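PDB 1ZAV: 50S ribosomal protein L10 from Thermotoga maritima, which is a ribosomal stalk protein that binds rRNA and L7/L12 dimers and probably takes a central part in the ribosome's interaction with GTP-bound translation factors. Local coordinates for residues A[16-21]-A[87-92]. Sequence-based numbering, arbitrary orientation.
Sequences SEIFKK and YVTEGD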
loop_
_atom_site.group_PDB
_atom_site.type_symbol
_atom_site.label_atom_id
_atom_site.label_comp_id
_atom_site.label_asym_id
_atom_site.label_seq_id
_atom_site.Cartn_x
_atom_site.Cartn_y
_atom_site.Cartn_z
ATOM N N SER A 16 -6.935 35.826 -7.257
ATOM C CA SER A 16 -5.998 35.136 -8.138
ATOM C C SER A 16 -4.673 34.881 -7.436
ATOM O O SER A 16 -4.074 33.817 -7.586
ATOM C CB SER A 16 -5.747 35.953 -9.416
ATOM O OG SER A 16 -6.903 36.017 -10.238
ATOM N N GLU A 17 -4.208 35.870 -6.680
ATOM C CA GLU A 17 -2.960 35.734 -5.955
ATOM C C GLU A 17 -3.113 34.698 -4.845
ATOM O O GLU A 17 -2.182 33.958 -4.563
ATOM C CB GLU A 17 -2.532 37.090 -5.384
ATOM C CG GLU A 17 -2.195 38.110 -6.475
ATOM C CD GLU A 17 -1.880 39.492 -5.934
ATOM O OE1 GLU A 17 -2.735 40.069 -5.225
ATOM O OE2 GLU A 17 -0.777 40.006 -6.227
ATOM N N ILE A 18 -4.278 34.643 -4.213
ATOM C CA ILE A 18 -4.477 33.658 -3.156
ATOM C C ILE A 18 -4.402 32.261 -3.764
ATOM O O ILE A 18 -3.650 31.414 -3.287
ATOM C CB ILE A 18 -5.839 33.825 -2.461
ATOM C CG1 ILE A 18 -5.821 35.062 -1.560
ATOM C CG2 ILE A 18 -6.151 32.586 -1.617
ATOM C CD1 ILE A 18 -7.170 35.395 -0.969
ATOM N N PHE A 19 -5.164 32.031 -4.831
ATOM C CA PHE A 19 -5.170 30.724 -5.490
ATOM C C PHE A 19 -3.800 30.314 -6.018
ATOM O O PHE A 19 -3.566 29.138 -6.302
ATOM C CB PHE A 19 -6.193 30.683 -6.640
ATOM C CG PHE A 19 -7.629 30.785 -6.194
ATOM C CD1 PHE A 19 -7.994 30.513 -4.875
ATOM C CD2 PHE A 19 -8.624 31.129 -7.099
ATOM C CE1 PHE A 19 -9.324 30.593 -4.470
ATOM C CE2 PHE A 19 -9.960 31.211 -6.707
ATOM C CZ PHE A 19 -10.310 30.941 -5.387
ATOM N N LYS A 20 -2.893 31.276 -6.162
ATOM C CA LYS A 20 -1.555 30.960 -6.638
ATOM C C LYS A 20 -0.698 30.358 -5.529
ATOM O O LYS A 20 0.363 29.798 -5.798
ATOM C CB LYS A 20 -0.854 32.211 -7.182
ATOM C CG LYS A 20 -1.316 32.658 -8.559
ATOM C CD LYS A 20 -0.387 33.733 -9.116
ATOM C CE LYS A 20 1.035 33.206 -9.283
ATOM N NZ LYS A 20 1.999 34.286 -9.638
ATOM N N LYS A 21 -1.146 30.466 -4.283
ATOM C CA LYS A 21 -0.357 29.924 -3.185
ATOM C C LYS A 21 -1.055 28.854 -2.342
ATOM O O LYS A 21 -0.465 28.324 -1.407
ATOM C CB LYS A 21 0.113 31.050 -2.261
ATOM C CG LYS A 21 -0.935 31.553 -1.281
ATOM C CD LYS A 21 -0.253 32.211 -0.077
ATOM C CE LYS A 21 -1.240 32.523 1.040
ATOM N NZ LYS A 21 -0.547 32.899 2.308
ATOM N N TYR A 87 -10.407 26.784 0.923
ATOM C CA TYR A 87 -9.010 26.758 0.529
ATOM C C TYR A 87 -8.069 26.828 1.707
ATOM O O TYR A 87 -8.427 27.344 2.769
ATOM C CB TYR A 87 -8.711 27.861 -0.501
ATOM C CG TYR A 87 -8.984 29.269 -0.042
ATOM C CD1 TYR A 87 -8.101 29.932 0.804
ATOM C CD2 TYR A 87 -10.109 29.953 -0.486
ATOM C CE1 TYR A 87 -8.328 31.249 1.190
ATOM C CE2 TYR A 87 -10.348 31.269 -0.106
ATOM C CZ TYR A 87 -9.451 31.909 0.728
ATOM O OH TYR A 87 -9.684 33.212 1.084
ATOM N N VAL A 88 -6.879 26.264 1.516
ATOM C CA VAL A 88 -5.852 26.227 2.543
ATOM C C VAL A 88 -4.608 26.967 2.077
ATOM O O VAL A 88 -4.103 26.720 0.981
ATOM C CB VAL A 88 -5.465 24.770 2.893
ATOM C CG1 VAL A 88 -4.287 24.754 3.868
ATOM C CG2 VAL A 88 -6.668 24.049 3.507
ATOM N N THR A 89 -4.120 27.880 2.911
ATOM C CA THR A 89 -2.927 28.640 2.569
ATOM C C THR A 89 -1.756 28.245 3.466
ATOM O O THR A 89 -0.597 28.479 3.118
ATOM C CB THR A 89 -3.179 30.170 2.674
ATOM O OG1 THR A 89 -3.797 30.476 3.928
ATOM C CG2 THR A 89 -4.089 30.638 1.546
ATOM N N GLU A 90 -2.057 27.650 4.617
ATOM C CA GLU A 90 -1.009 27.218 5.527
ATOM C C GLU A 90 -1.423 25.964 6.282
ATOM O O GLU A 90 -2.530 25.896 6.807
ATOM C CB GLU A 90 -0.652 28.318 6.531
ATOM C CG GLU A 90 0.653 28.002 7.254
ATOM C CD GLU A 90 1.017 28.998 8.340
ATOM O OE1 GLU A 90 2.157 28.916 8.838
ATOM O OE2 GLU A 90 0.175 29.850 8.700
ATOM N N GLY A 91 -0.523 24.985 6.325
ATOM C CA GLY A 91 -0.792 23.725 6.998
ATOM C C GLY A 91 -1.119 22.639 5.982
ATOM O O GLY A 91 -1.468 22.943 4.841
ATOM N N ASP A 92 -0.996 21.373 6.377
ATOM C CA ASP A 92 -1.314 20.280 5.455
ATOM C C ASP A 92 -2.815 20.361 5.175
ATOM O O ASP A 92 -3.620 20.406 6.097
ATOM C CB ASP A 92 -0.933 18.924 6.058
ATOM C CG ASP A 92 -1.104 17.789 5.064
ATOM O OD1 ASP A 92 -2.241 17.304 4.926
ATOM O OD2 ASP A 92 -0.108 17.410 4.404
HETATM O O HOH W 1 1.461 29.071 0.453
#
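Ile18 and Phe19, toward the C-terminal part of helix 5-19, pack on Tyr87 near the end of strand 83-88, joining the N-terminal helix to the antiparallel sheet of the L10 domain. One apolar contact is a CH-pi interaction: CG2 of Ile18 lies over one face of the Tyr87 ring, 4.2 Å from its centroid and displaced toward the CE1 rim. With CG1 beside the backbone N (chi1 -73°), CG2 falls anti to that N, and the branched isoleucine offers this methyl to the ring and sends CD1 on toward the phenol OH. Phe19, whose flat, apolar ring suits a buried site between Tyr87 and helix 60-69, places CE1 4.1 Å from Tyr87 CD2, which sits at the phenylalanine's edge. An alanine in place of Tyr87 would probably leave the Ile18 methyl without its aromatic platform and open a gap beside Phe19. The long, extended chain of solvent-exposed Lys21 packs its CE tightly on Thr89 CG2 at 3.5 Å; threonine offers this small methyl while its OG1 bonds weakly with Gly52 O. Polar linkage comes through water: one molecule donates to Lys21 O at 2.8 Å and, weakly, to Thr89 O at 3.4 Å.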